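Local coordinates for nucleoside-diphosphate sugar epimerase (SulA family) (Corynebacterium glutamicum, PDB 3OH8), which probably binds a dinucleotide in a Rossmann-type domain and may epimerise nucleoside-diphosphate sugars, though its substrate is not established, at residues I9-E14 with E131-L136; I34-I39 with T50-P55; E173-V178 with D200-L205; F235-V240 with A290-A295; V306-R311 with F337-I342. One frame throughout, in Å; residues are numbered along the deposited sequence.

Contact 1. Residues I9-E14 with E131-L136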
# COMPACT_ATOMS: atom_id res chain seq x y z
N ILE A 9 -13.15 4.34 -14.62
CA ILE A 9 -13.18 3.49 -13.43
C ILE A 9 -14.49 2.72 -13.46
O ILE A 9 -15.56 3.34 -13.49
CB ILE A 9 -13.16 4.35 -12.15
CG1 ILE A 9 -11.90 5.23 -12.10
CG2 ILE A 9 -13.24 3.46 -10.91
CD1 ILE A 9 -10.62 4.46 -11.95
N PRO A 10 -14.42 1.38 -13.46
CA PRO A 10 -15.64 0.58 -13.63
C PRO A 10 -16.44 0.48 -12.34
O PRO A 10 -16.80 -0.62 -11.93
CB PRO A 10 -15.11 -0.79 -14.04
CG PRO A 10 -13.78 -0.90 -13.30
CD PRO A 10 -13.22 0.53 -13.27
N PHE A 11 -16.71 1.62 -11.71
CA PHE A 11 -17.52 1.67 -10.50
C PHE A 11 -18.37 2.94 -10.55
O PHE A 11 -17.97 3.91 -11.17
CB PHE A 11 -16.64 1.63 -9.25
CG PHE A 11 -15.94 0.32 -9.05
CD1 PHE A 11 -16.63 -0.76 -8.51
CD2 PHE A 11 -14.63 0.14 -9.46
CE1 PHE A 11 -16.01 -1.98 -8.36
CE2 PHE A 11 -14.00 -1.08 -9.31
CZ PHE A 11 -14.69 -2.14 -8.77
N PRO A 12 -19.55 2.93 -9.89
CA PRO A 12 -20.49 4.05 -9.91
C PRO A 12 -19.85 5.34 -9.40
O PRO A 12 -19.06 5.29 -8.45
CB PRO A 12 -21.59 3.60 -8.93
CG PRO A 12 -21.52 2.10 -8.97
CD PRO A 12 -20.05 1.78 -9.12
N ARG A 13 -20.19 6.47 -10.00
CA ARG A 13 -19.58 7.74 -9.62
C ARG A 13 -19.81 8.07 -8.15
O ARG A 13 -18.97 8.66 -7.48
CB ARG A 13 -20.09 8.89 -10.52
CG ARG A 13 -19.53 10.26 -10.14
CD ARG A 13 -19.82 11.31 -11.22
NE ARG A 13 -21.25 11.37 -11.56
CZ ARG A 13 -22.10 12.29 -11.11
NH1 ARG A 13 -21.68 13.24 -10.28
NH2 ARG A 13 -23.37 12.26 -11.48
N GLU A 14 -20.96 7.68 -7.63
CA GLU A 14 -21.22 7.90 -6.21
C GLU A 14 -20.20 7.16 -5.32
O GLU A 14 -19.72 7.70 -4.32
CB GLU A 14 -22.65 7.48 -5.88
CG GLU A 14 -23.05 7.66 -4.43
CD GLU A 14 -24.40 7.04 -4.13
OE1 GLU A 14 -25.24 6.96 -5.06
OE2 GLU A 14 -24.63 6.62 -2.98
N GLU A 131 -7.10 -0.26 -8.86
CA GLU A 131 -6.77 -1.50 -8.16
C GLU A 131 -7.36 -1.50 -6.76
O GLU A 131 -7.86 -2.52 -6.30
CB GLU A 131 -5.26 -1.75 -8.14
CG GLU A 131 -4.69 -1.95 -9.53
CD GLU A 131 -5.29 -3.15 -10.26
OE1 GLU A 131 -5.69 -4.13 -9.59
OE2 GLU A 131 -5.37 -3.11 -11.51
N ASP A 132 -7.32 -0.36 -6.09
CA ASP A 132 -7.91 -0.25 -4.75
C ASP A 132 -9.40 -0.57 -4.75
O ASP A 132 -9.88 -1.31 -3.89
CB ASP A 132 -7.71 1.16 -4.19
CG ASP A 132 -6.47 1.25 -3.32
OD1 ASP A 132 -5.55 0.42 -3.51
OD2 ASP A 132 -6.41 2.15 -2.45
N LEU A 133 -10.13 0.01 -5.69
CA LEU A 133 -11.56 -0.21 -5.76
C LEU A 133 -11.88 -1.66 -6.15
O LEU A 133 -12.79 -2.26 -5.59
CB LEU A 133 -12.20 0.77 -6.75
CG LEU A 133 -12.22 2.23 -6.26
CD1 LEU A 133 -12.65 3.15 -7.40
CD2 LEU A 133 -13.15 2.41 -5.04
N LYS A 134 -11.14 -2.21 -7.09
CA LYS A 134 -11.33 -3.63 -7.44
C LYS A 134 -11.09 -4.53 -6.23
O LYS A 134 -11.85 -5.48 -5.99
CB LYS A 134 -10.45 -4.04 -8.61
CG LYS A 134 -10.98 -3.57 -9.96
CD LYS A 134 -10.08 -4.01 -11.12
CE LYS A 134 -10.72 -3.64 -12.46
NZ LYS A 134 -9.80 -3.79 -13.62
N PHE A 135 -10.04 -4.22 -5.48
CA PHE A 135 -9.74 -5.00 -4.29
C PHE A 135 -10.90 -4.94 -3.31
O PHE A 135 -11.31 -5.96 -2.76
CB PHE A 135 -8.48 -4.51 -3.55
CG PHE A 135 -8.36 -5.11 -2.17
CD1 PHE A 135 -7.93 -6.42 -2.01
CD2 PHE A 135 -8.76 -4.41 -1.05
CE1 PHE A 135 -7.86 -7.00 -0.75
CE2 PHE A 135 -8.69 -4.98 0.21
CZ PHE A 135 -8.24 -6.28 0.36
N LEU A 136 -11.40 -3.74 -3.06
CA LEU A 136 -12.52 -3.60 -2.12
C LEU A 136 -13.73 -4.40 -2.60
O LEU A 136 -14.46 -4.98 -1.80
CB LEU A 136 -12.89 -2.13 -1.91
CG LEU A 136 -11.82 -1.28 -1.22
CD1 LEU A 136 -12.17 0.19 -1.38
CD2 LEU A 136 -11.68 -1.65 0.26

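Contact 2. Residues I34-I39 with T50-P55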
# COMPACT_ATOMS: atom_id res chain seq x y z
N ILE A 34 7.83 9.76 -5.52
CA ILE A 34 8.05 11.19 -5.34
C ILE A 34 8.06 11.45 -3.85
O ILE A 34 7.15 11.03 -3.16
CB ILE A 34 6.95 12.00 -6.02
CG1 ILE A 34 6.94 11.69 -7.52
CG2 ILE A 34 7.14 13.48 -5.77
CD1 ILE A 34 5.91 12.46 -8.31
N PRO A 35 9.11 12.13 -3.34
CA PRO A 35 9.34 12.27 -1.89
C PRO A 35 8.38 13.25 -1.23
O PRO A 35 8.80 14.19 -0.57
CB PRO A 35 10.77 12.80 -1.82
CG PRO A 35 10.92 13.58 -3.11
CD PRO A 35 10.15 12.79 -4.14
N LEU A 36 7.09 12.99 -1.41
CA LEU A 36 6.01 13.81 -0.89
C LEU A 36 5.20 12.90 0.02
O LEU A 36 4.88 11.77 -0.34
CB LEU A 36 5.15 14.27 -2.06
CG LEU A 36 4.17 15.44 -1.93
CD1 LEU A 36 4.93 16.72 -1.70
CD2 LEU A 36 3.33 15.55 -3.18
N ASN A 37 4.87 13.37 1.22
CA ASN A 37 3.99 12.57 2.07
C ASN A 37 3.04 13.42 2.89
O ASN A 37 3.47 14.29 3.64
CB ASN A 37 4.80 11.63 2.96
CG ASN A 37 5.50 10.55 2.16
OD1 ASN A 37 6.72 10.56 2.02
ND2 ASN A 37 4.71 9.61 1.62
N PRO A 38 1.74 13.16 2.73
CA PRO A 38 0.70 13.91 3.44
C PRO A 38 0.86 13.66 4.93
O PRO A 38 0.89 12.50 5.37
CB PRO A 38 -0.59 13.29 2.92
CG PRO A 38 -0.20 11.89 2.51
CD PRO A 38 1.19 12.02 1.97
N ILE A 39 1.00 14.73 5.71
CA ILE A 39 1.12 14.56 7.15
C ILE A 39 -0.16 14.97 7.88
O ILE A 39 -0.33 14.64 9.05
CB ILE A 39 2.38 15.27 7.71
CG1 ILE A 39 2.45 16.72 7.26
CG2 ILE A 39 3.63 14.53 7.25
CD1 ILE A 39 3.73 17.42 7.70
N THR A 50 -4.24 20.61 3.28
CA THR A 50 -3.50 19.39 3.52
C THR A 50 -2.02 19.75 3.53
O THR A 50 -1.56 20.46 2.64
CB THR A 50 -3.73 18.39 2.38
OG1 THR A 50 -5.12 18.07 2.31
CG2 THR A 50 -2.90 17.12 2.61
N ILE A 51 -1.29 19.29 4.55
CA ILE A 51 0.15 19.55 4.62
C ILE A 51 0.92 18.32 4.16
O ILE A 51 0.66 17.21 4.63
CB ILE A 51 0.61 19.88 6.07
CG1 ILE A 51 -0.29 20.93 6.75
CG2 ILE A 51 2.08 20.34 6.08
CD1 ILE A 51 -0.14 22.34 6.23
N PHE A 52 1.85 18.51 3.23
CA PHE A 52 2.73 17.44 2.79
C PHE A 52 4.16 17.68 3.28
O PHE A 52 4.65 18.81 3.21
CB PHE A 52 2.78 17.36 1.26
CG PHE A 52 1.51 16.92 0.61
CD1 PHE A 52 0.46 17.81 0.42
CD2 PHE A 52 1.36 15.62 0.17
CE1 PHE A 52 -0.71 17.41 -0.21
CE2 PHE A 52 0.18 15.20 -0.45
CZ PHE A 52 -0.85 16.10 -0.64
N SER A 53 4.83 16.63 3.73
CA SER A 53 6.25 16.71 4.02
C SER A 53 7.04 16.51 2.72
O SER A 53 6.64 15.72 1.87
CB SER A 53 6.66 15.63 5.02
OG SER A 53 6.42 14.34 4.48
N LEU A 54 8.14 17.25 2.59
CA LEU A 54 9.03 17.17 1.44
C LEU A 54 10.43 16.91 1.98
O LEU A 54 10.63 16.91 3.19
CB LEU A 54 9.01 18.48 0.66
CG LEU A 54 7.92 18.69 -0.40
CD1 LEU A 54 7.80 20.17 -0.77
CD2 LEU A 54 8.22 17.86 -1.62
N PRO A 55 11.42 16.68 1.10
CA PRO A 55 12.73 16.40 1.69
C PRO A 55 13.37 17.66 2.28
O PRO A 55 13.04 18.77 1.87
CB PRO A 55 13.56 15.89 0.49
CG PRO A 55 12.57 15.66 -0.63
CD PRO A 55 11.45 16.62 -0.37

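Contact 3. Residues E173-V178 with D200-L205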
# COMPACT_ATOMS: atom_id res chain seq x y z
N GLU A 173 -12.65 1.60 10.89
CA GLU A 173 -12.01 2.49 11.86
C GLU A 173 -10.71 1.86 12.33
O GLU A 173 -10.66 0.67 12.61
CB GLU A 173 -12.91 2.74 13.06
CG GLU A 173 -14.23 3.40 12.72
CD GLU A 173 -14.06 4.83 12.26
OE1 GLU A 173 -13.31 5.58 12.92
OE2 GLU A 173 -14.69 5.22 11.25
N VAL A 174 -9.66 2.68 12.41
CA VAL A 174 -8.37 2.22 12.89
C VAL A 174 -8.04 2.87 14.23
O VAL A 174 -8.15 4.08 14.38
CB VAL A 174 -7.24 2.54 11.88
CG1 VAL A 174 -5.87 2.14 12.45
CG2 VAL A 174 -7.49 1.82 10.58
N ILE A 175 -7.69 2.05 15.22
CA ILE A 175 -7.13 2.57 16.45
C ILE A 175 -5.63 2.32 16.42
O ILE A 175 -5.18 1.19 16.51
CB ILE A 175 -7.71 1.89 17.69
CG1 ILE A 175 -9.23 2.05 17.73
CG2 ILE A 175 -7.08 2.50 18.94
CD1 ILE A 175 -9.91 1.21 18.81
N GLN A 176 -4.86 3.40 16.28
CA GLN A 176 -3.42 3.26 16.18
C GLN A 176 -2.81 3.14 17.57
O GLN A 176 -3.02 4.00 18.44
CB GLN A 176 -2.83 4.45 15.42
CG GLN A 176 -3.26 4.50 13.95
CD GLN A 176 -2.78 5.75 13.24
OE1 GLN A 176 -3.59 6.57 12.79
NE2 GLN A 176 -1.47 5.92 13.13
N LEU A 177 -2.09 2.04 17.79
CA LEU A 177 -1.38 1.82 19.05
C LEU A 177 0.05 2.27 18.84
O LEU A 177 0.82 1.60 18.15
CB LEU A 177 -1.42 0.34 19.46
CG LEU A 177 -2.82 -0.27 19.37
CD1 LEU A 177 -2.85 -1.77 19.71
CD2 LEU A 177 -3.82 0.50 20.23
N VAL A 178 0.42 3.41 19.43
CA VAL A 178 1.71 4.02 19.10
C VAL A 178 2.69 4.05 20.26
O VAL A 178 2.30 4.08 21.43
CB VAL A 178 1.53 5.44 18.51
CG1 VAL A 178 0.66 5.38 17.25
CG2 VAL A 178 0.89 6.36 19.55
N ASP A 200 -9.68 -2.01 23.91
CA ASP A 200 -11.11 -1.74 24.05
C ASP A 200 -11.68 -1.17 22.76
O ASP A 200 -11.08 -0.28 22.13
CB ASP A 200 -11.41 -0.79 25.21
CG ASP A 200 -11.12 -1.40 26.58
OD1 ASP A 200 -10.76 -2.60 26.68
OD2 ASP A 200 -11.26 -0.65 27.57
N GLY A 201 -12.85 -1.66 22.37
CA GLY A 201 -13.52 -1.15 21.19
C GLY A 201 -13.06 -1.80 19.88
O GLY A 201 -13.66 -1.58 18.83
N ALA A 202 -12.00 -2.60 19.93
CA ALA A 202 -11.49 -3.20 18.69
C ALA A 202 -12.09 -4.57 18.41
O ALA A 202 -12.23 -5.40 19.31
CB ALA A 202 -9.96 -3.29 18.71
N ASP A 203 -12.45 -4.79 17.14
CA ASP A 203 -12.88 -6.11 16.69
C ASP A 203 -11.69 -7.00 16.32
O ASP A 203 -11.73 -8.22 16.49
CB ASP A 203 -13.81 -5.96 15.48
CG ASP A 203 -15.03 -5.12 15.81
OD1 ASP A 203 -15.84 -5.56 16.64
OD2 ASP A 203 -15.15 -4.02 15.25
N VAL A 204 -10.62 -6.38 15.81
CA VAL A 204 -9.46 -7.12 15.34
C VAL A 204 -8.19 -6.42 15.78
O VAL A 204 -8.13 -5.20 15.78
CB VAL A 204 -9.44 -7.19 13.80
CG1 VAL A 204 -8.22 -7.97 13.30
CG2 VAL A 204 -10.72 -7.83 13.27
N LEU A 205 -7.17 -7.19 16.14
CA LEU A 205 -5.85 -6.62 16.38
C LEU A 205 -4.92 -6.98 15.24
O LEU A 205 -4.78 -8.15 14.89
CB LEU A 205 -5.24 -7.16 17.68
CG LEU A 205 -3.76 -6.79 17.84
CD1 LEU A 205 -3.55 -5.27 18.01
CD2 LEU A 205 -3.11 -7.58 18.99

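Contact 4. Residues F235-V240 with A290-A295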
# COMPACT_ATOMS: atom_id res chain seq x y z
N PHE A 235 2.21 -10.37 25.25
CA PHE A 235 1.39 -9.51 26.09
C PHE A 235 0.17 -9.03 25.31
O PHE A 235 -0.94 -8.97 25.84
CB PHE A 235 2.21 -8.35 26.66
CG PHE A 235 3.37 -8.80 27.53
CD1 PHE A 235 3.38 -10.07 28.09
CD2 PHE A 235 4.45 -7.96 27.78
CE1 PHE A 235 4.44 -10.50 28.89
CE2 PHE A 235 5.51 -8.37 28.59
CZ PHE A 235 5.50 -9.65 29.14
N LEU A 236 0.36 -8.74 24.03
CA LEU A 236 -0.77 -8.34 23.19
C LEU A 236 -1.74 -9.52 23.02
O LEU A 236 -2.96 -9.37 23.09
CB LEU A 236 -0.27 -7.87 21.82
CG LEU A 236 -0.23 -6.39 21.41
CD1 LEU A 236 -0.96 -5.43 22.37
CD2 LEU A 236 1.18 -5.97 21.18
N ALA A 237 -1.19 -10.71 22.79
CA ALA A 237 -2.02 -11.90 22.63
C ALA A 237 -2.88 -12.14 23.87
O ALA A 237 -4.04 -12.54 23.77
CB ALA A 237 -1.17 -13.12 22.32
N GLU A 238 -2.31 -11.89 25.04
CA GLU A 238 -3.07 -12.02 26.28
C GLU A 238 -4.24 -11.05 26.32
O GLU A 238 -5.33 -11.42 26.73
CB GLU A 238 -2.16 -11.83 27.50
CG GLU A 238 -1.17 -12.99 27.66
CD GLU A 238 -0.16 -12.78 28.77
OE1 GLU A 238 -0.15 -11.70 29.40
OE2 GLU A 238 0.65 -13.71 29.01
N LEU A 239 -4.00 -9.81 25.89
CA LEU A 239 -5.08 -8.84 25.86
C LEU A 239 -6.16 -9.30 24.88
O LEU A 239 -7.35 -9.13 25.13
CB LEU A 239 -4.56 -7.45 25.49
CG LEU A 239 -3.65 -6.78 26.52
CD1 LEU A 239 -3.19 -5.41 26.01
CD2 LEU A 239 -4.34 -6.66 27.88
N VAL A 240 -5.74 -9.88 23.76
CA VAL A 240 -6.69 -10.40 22.80
C VAL A 240 -7.51 -11.49 23.49
O VAL A 240 -8.74 -11.51 23.41
CB VAL A 240 -6.01 -10.95 21.53
CG1 VAL A 240 -7.02 -11.68 20.66
CG2 VAL A 240 -5.36 -9.81 20.75
N ALA A 290 0.18 -17.72 21.13
CA ALA A 290 -0.57 -18.86 21.67
C ALA A 290 -1.72 -18.52 22.64
O ALA A 290 -2.77 -19.14 22.57
CB ALA A 290 0.39 -19.89 22.29
N PRO A 291 -1.54 -17.52 23.52
CA PRO A 291 -2.67 -17.18 24.40
C PRO A 291 -3.94 -16.78 23.64
O PRO A 291 -5.03 -17.09 24.10
CB PRO A 291 -2.13 -15.99 25.21
CG PRO A 291 -0.63 -16.21 25.23
CD PRO A 291 -0.32 -16.77 23.87
N ALA A 292 -3.80 -16.10 22.51
CA ALA A 292 -4.98 -15.71 21.74
C ALA A 292 -5.69 -16.93 21.16
O ALA A 292 -6.91 -17.08 21.28
CB ALA A 292 -4.60 -14.75 20.63
N SER A 293 -4.94 -17.81 20.51
CA SER A 293 -5.58 -18.96 19.88
C SER A 293 -6.05 -19.95 20.94
O SER A 293 -7.08 -20.60 20.76
CB SER A 293 -4.64 -19.61 18.86
OG SER A 293 -3.37 -19.84 19.43
N ASP A 294 -5.33 -20.05 22.05
CA ASP A 294 -5.79 -20.90 23.16
C ASP A 294 -7.16 -20.44 23.65
O ASP A 294 -7.98 -21.25 24.08
CB ASP A 294 -4.81 -20.90 24.32
CG ASP A 294 -3.54 -21.65 24.01
OD1 ASP A 294 -3.52 -22.43 23.04
OD2 ASP A 294 -2.55 -21.47 24.75
N ALA A 295 -7.41 -19.14 23.58
CA ALA A 295 -8.68 -18.60 24.05
C ALA A 295 -9.74 -18.67 22.96
O ALA A 295 -10.81 -18.06 23.09
CB ALA A 295 -8.52 -17.17 24.54

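Contact 5. Residues V306-R311 with F337-I342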
# COMPACT_ATOMS: atom_id res chain seq x y z
N VAL A 306 10.04 -10.01 1.00
CA VAL A 306 10.59 -8.67 0.96
C VAL A 306 9.58 -7.75 0.27
O VAL A 306 9.28 -7.93 -0.91
CB VAL A 306 11.91 -8.63 0.18
CG1 VAL A 306 12.37 -7.18 -0.03
CG2 VAL A 306 12.97 -9.46 0.90
N ALA A 307 9.06 -6.79 1.01
CA ALA A 307 8.05 -5.90 0.49
C ALA A 307 8.68 -4.85 -0.42
O ALA A 307 9.67 -4.20 -0.06
CB ALA A 307 7.30 -5.24 1.64
N LEU A 308 8.12 -4.71 -1.62
CA LEU A 308 8.67 -3.76 -2.57
C LEU A 308 7.83 -2.50 -2.58
O LEU A 308 6.64 -2.54 -2.92
CB LEU A 308 8.73 -4.35 -3.98
CG LEU A 308 9.48 -5.68 -4.12
CD1 LEU A 308 9.54 -6.06 -5.59
CD2 LEU A 308 10.89 -5.59 -3.52
N SER A 309 8.47 -1.40 -2.20
CA SER A 309 7.80 -0.10 -2.14
C SER A 309 8.73 0.97 -2.69
O SER A 309 9.94 0.94 -2.45
CB SER A 309 7.43 0.25 -0.70
OG SER A 309 7.14 1.63 -0.57
N GLY A 310 8.16 1.92 -3.42
CA GLY A 310 8.94 3.03 -3.94
C GLY A 310 9.41 3.96 -2.83
O GLY A 310 10.37 4.70 -3.00
N ARG A 311 8.73 3.95 -1.69
CA ARG A 311 9.06 4.96 -0.69
C ARG A 311 9.90 4.48 0.49
O ARG A 311 10.23 5.27 1.37
CB ARG A 311 7.82 5.72 -0.20
CG ARG A 311 6.70 4.87 0.33
CD ARG A 311 5.66 5.74 1.05
NE ARG A 311 4.98 6.68 0.16
CZ ARG A 311 3.87 6.39 -0.52
NH1 ARG A 311 3.33 5.18 -0.43
NH2 ARG A 311 3.30 7.31 -1.30
N PHE A 337 14.84 -14.89 -4.56
CA PHE A 337 14.41 -13.66 -3.94
C PHE A 337 12.90 -13.74 -3.73
O PHE A 337 12.14 -13.76 -4.69
CB PHE A 337 14.78 -12.47 -4.84
CG PHE A 337 14.43 -11.13 -4.27
CD1 PHE A 337 14.90 -10.75 -3.03
CD2 PHE A 337 13.65 -10.24 -4.99
CE1 PHE A 337 14.59 -9.51 -2.50
CE2 PHE A 337 13.33 -9.00 -4.47
CZ PHE A 337 13.80 -8.63 -3.22
N SER A 338 12.49 -13.82 -2.47
CA SER A 338 11.08 -13.96 -2.11
C SER A 338 10.49 -12.56 -1.84
O SER A 338 10.76 -11.95 -0.79
CB SER A 338 10.97 -14.87 -0.89
OG SER A 338 9.66 -14.89 -0.36
N TRP A 339 9.70 -12.07 -2.79
CA TRP A 339 9.28 -10.66 -2.81
C TRP A 339 7.77 -10.55 -2.87
O TRP A 339 7.09 -11.48 -3.29
CB TRP A 339 9.85 -9.96 -4.04
CG TRP A 339 9.28 -10.52 -5.30
CD1 TRP A 339 9.72 -11.61 -5.99
CD2 TRP A 339 8.14 -10.03 -6.03
NE1 TRP A 339 8.93 -11.83 -7.10
CE2 TRP A 339 7.95 -10.87 -7.15
CE3 TRP A 339 7.25 -8.96 -5.84
CZ2 TRP A 339 6.91 -10.68 -8.07
CZ3 TRP A 339 6.22 -8.77 -6.76
CH2 TRP A 339 6.07 -9.62 -7.87
N ILE A 340 7.25 -9.40 -2.46
CA ILE A 340 5.84 -9.08 -2.68
C ILE A 340 5.67 -7.56 -2.87
O ILE A 340 6.36 -6.77 -2.23
CB ILE A 340 4.96 -9.59 -1.51
CG1 ILE A 340 3.47 -9.35 -1.82
CG2 ILE A 340 5.40 -8.93 -0.18
CD1 ILE A 340 2.50 -10.05 -0.87
N ALA A 341 4.80 -7.16 -3.79
CA ALA A 341 4.53 -5.74 -4.00
C ALA A 341 3.84 -5.23 -2.75
O ALA A 341 3.05 -5.95 -2.15
CB ALA A 341 3.65 -5.54 -5.23
N ILE A 342 4.18 -4.02 -2.32
CA ILE A 342 3.61 -3.55 -1.06
C ILE A 342 2.07 -3.58 -1.08
O ILE A 342 1.44 -3.91 -0.07
CB ILE A 342 4.14 -2.17 -0.64
CG1 ILE A 342 3.56 -1.81 0.73
CG2 ILE A 342 3.84 -1.09 -1.69
CD1 ILE A 342 4.25 -0.64 1.41

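Contact 1. Residues I9-E14 with E131-L136
With CG turned anti to its own carbonyl carbon (chi1 -68°), Phe11 extends its ring to helix 119-139, and Leu133 takes the same first torsion (chi1 -70°) to send its isobutyl group the opposite way, so that the two side chains slide past each other. Phe11 CE2 comes within 3.6 Å of Leu133 CB in an oblique meeting. The far corner of the ring reaches the helix backbone, where Phe11 CZ lies 3.7 Å from Leu133 O. Lys134 supplies the aliphatic root of its long chain: its CG sits in the plane of the aromatic ring, at the edge, 4.0 Å from Phe11 CE2. The rest of that chain runs on extended, and Lys134 CE passes 4.2 Å from Pro10 CG at about a right angle. Deeper in, Ile9 CG2 touches Leu133 CD1 at 3.6 Å, two methyl groups of side chains that cross squarely. Pro10 is the centre of an inverse gamma turn, which bends the chain out of strand 3-9 before Pro12, at the N-cap position, leads into helix 13-21; Val16 and Trp19 of that helix add to the apolar cluster. No hydrogen bond spans the contact. A long helix following the last strand of a seven-stranded antiparallel sheet, packed on the turn after its first strand, is consistent with the helix-grip fold of Bet v 1-like domains.

Contact 2. Residues I34-I39 with T50-P55
Leu36 lies against the ring of Phe52, its CG 3.5 Å from Phe52 CD2 in an oblique approach. Having CG anti to the backbone N (chi1 -163°) carries the branch over to the partner strand, where Leu36 CD1 also presses on Leu54 CD2 at 3.5 Å, closer than methyl groups usually come; the two leucines lie side by side and point the same way. Pro38 joins from the other end, with its CB 3.9 Å from Phe52 CE2, so the aromatic ring is flanked by a leucine and a proline. Beneath these side chains the strands run antiparallel. Asn37 and Ser53 form a hydrogen-bonded pair: Asn37 N gives to Ser53 O at 3.0 Å, and Ser53 N returns the bond to Asn37 O at 2.7 Å. A further bond, from Ile39 N to Ile51 O at 2.7 Å, is nearly straight and extends the pairing. Between them Pro38 and Phe52 form a non-hydrogen-bonded pair, a place where proline's lack of an N-H costs nothing. Ile39 adds a methyl contact, CD1 to Ile51 CG2 at 3.7 Å, and its CG2 lies against Ser53 CB. Short as it is, this beta hairpin closes one side of the seven-stranded sheet: strand 37-38 is outermost, strand 49-53 continues the pairing to strand 59-64 through Phe52 and Trp60, and Val26 of helix 25-29 packs on both Pro38 and Phe52.

Contact 3. Residues E173-V178 with D200-L205
Ile175 and Leu177 make the apolar part of this contact, each from the same face of strand 173-178. Leu177 CD1 meets Leu205 CD1 at 4.0 Å, methyl to methyl, the two side chains crossing at about a right angle. The torsions differ to suit: Leu177 has CG anti to the carbonyl carbon, whereas Leu205, with CG anti to its backbone N (chi1 169°), brings the end of its chain nearer Leu177. Ile175 approaches a side chain less closely, its CD1 4.5 Å from Ala202 CB. A second kind of contact sets carbon against polar backbone: the same Ile175 CD1 rests 3.8 Å from Asp200 O, a carbonyl oxygen that accepts a hydrogen bond from Arg187 NH1. Gly201 follows with a positive phi (84°), which turns the chain beneath the isoleucine tip and leads it into strand 204-207. Hydrogen bonds between the segments are lacking, because strand 149-153 lies between them in the sheet and pairs with both; Ile175 and Leu177 also touch its Thr149 and Thr153. Such bridging over a central strand belongs to the Rossmann-type sheet of the epimerase/dehydratase family. Leu205 is also touched by Leu236 and Val240 of helix 222-242. A few methyl contacts and one carbonyl at the margin imply a light, undirected apolar contact; the directed bonds run through strand 149-153.

Contact 4. Residues F235-V240 with A290-A295
Two helices flanking the Rossmann-type sheet run almost parallel here, with an angle of 18° between the short segments and an axis separation of only 7.3 Å. Small residues make that closeness possible. Ala237 CB fits beside the start of helix 290-294, 4.1 Å from Pro291 CD and 4.2 Å from Ala292 CB. One turn further on, Val240 closes over the same alanine: its CG1, set anti to the backbone N (chi1 171°), stands 3.9 Å from Ala292 CB. Glu238 starts out pointing away from the partner helix, yet its first torsion (chi1 -69°) sets CG beside the proline ring, which the side chain crosses obliquely, with Glu238 CG 4.0 Å from Pro291 CB, before the extended chain carries the carboxylate onward. Ala292 also leans on Val299 of strand 298-308, while Val240 reaches Leu205 of strand 204-207, so the pair is seated on strands of one sheet. Nothing polar binds the two segments: no hydrogen bond or salt bridge crosses between them. The chemistry is therefore that of a close-packed, largely buried hydrocarbon seam, in which a proline and two alanines keep the backbones near each other and the glutamate lends its methylenes.

Contact 5. Residues V306-R311 with F337-I342
Strands 306-308 and 339-341 run parallel with a crossing angle of -32°, joined by hydrogen bonds that pass back and forth between them. Val306 N gives to Ser338 O at 2.7 Å in a nearly straight bond (175°), and Val306 O accepts from Ile340 N at 2.9 Å. Ile340 O in turn receives Leu308 N at 2.8 Å, and the pairing ends with Ile342 N on Leu308 O at 2.9 Å, where helix 342-354 begins. On the face of Val306 and Leu308, aromatic rings receive the aliphatic tips. Val306 CG1 touches Phe337 CZ at 3.8 Å, the side chains crossing at about a right angle, while Leu308 CD2 lies at the edge of the same phenyl ring. Trp339 has CG between its backbone N and carbonyl carbon (chi1 65°), a setting that lays CE3 against Leu308 CD1 at 3.7 Å; its NE1 bonds to Asn368 O. Next along, Ser309 CB packs on Ile342 CD1 at 3.9 Å. Helix 432-440 covers the Leu308 and Trp339 face through Ile432, whereas Leu345 and Ile348 of helix 342-354 meet Ala307 and Ile340 on the other, and Leu158 of helix 158-169 adjoins Ser309 and Ile342.

Along the chain, contact 2 is nested inside the loop closed by contact 1; contacts 3, 4 and 5 then follow in series. The first two belong to the N-terminal antiparallel sheet and its helices, their centres 26 Å apart, while the other three belong to the epimerase/dehydratase region. Contacts 3 and 5 share the mixed sheet at centres 26 Å apart. Contact 4 covers that sheet with helices and meets contact 3 directly, Leu205 packing on Val240 and Leu236, at a centre distance of 15 Å. One place where the two regions meet is Asn37 of contact 2 against Arg311 of contact 5, placing the hairpin beside the Rossmann-type domain.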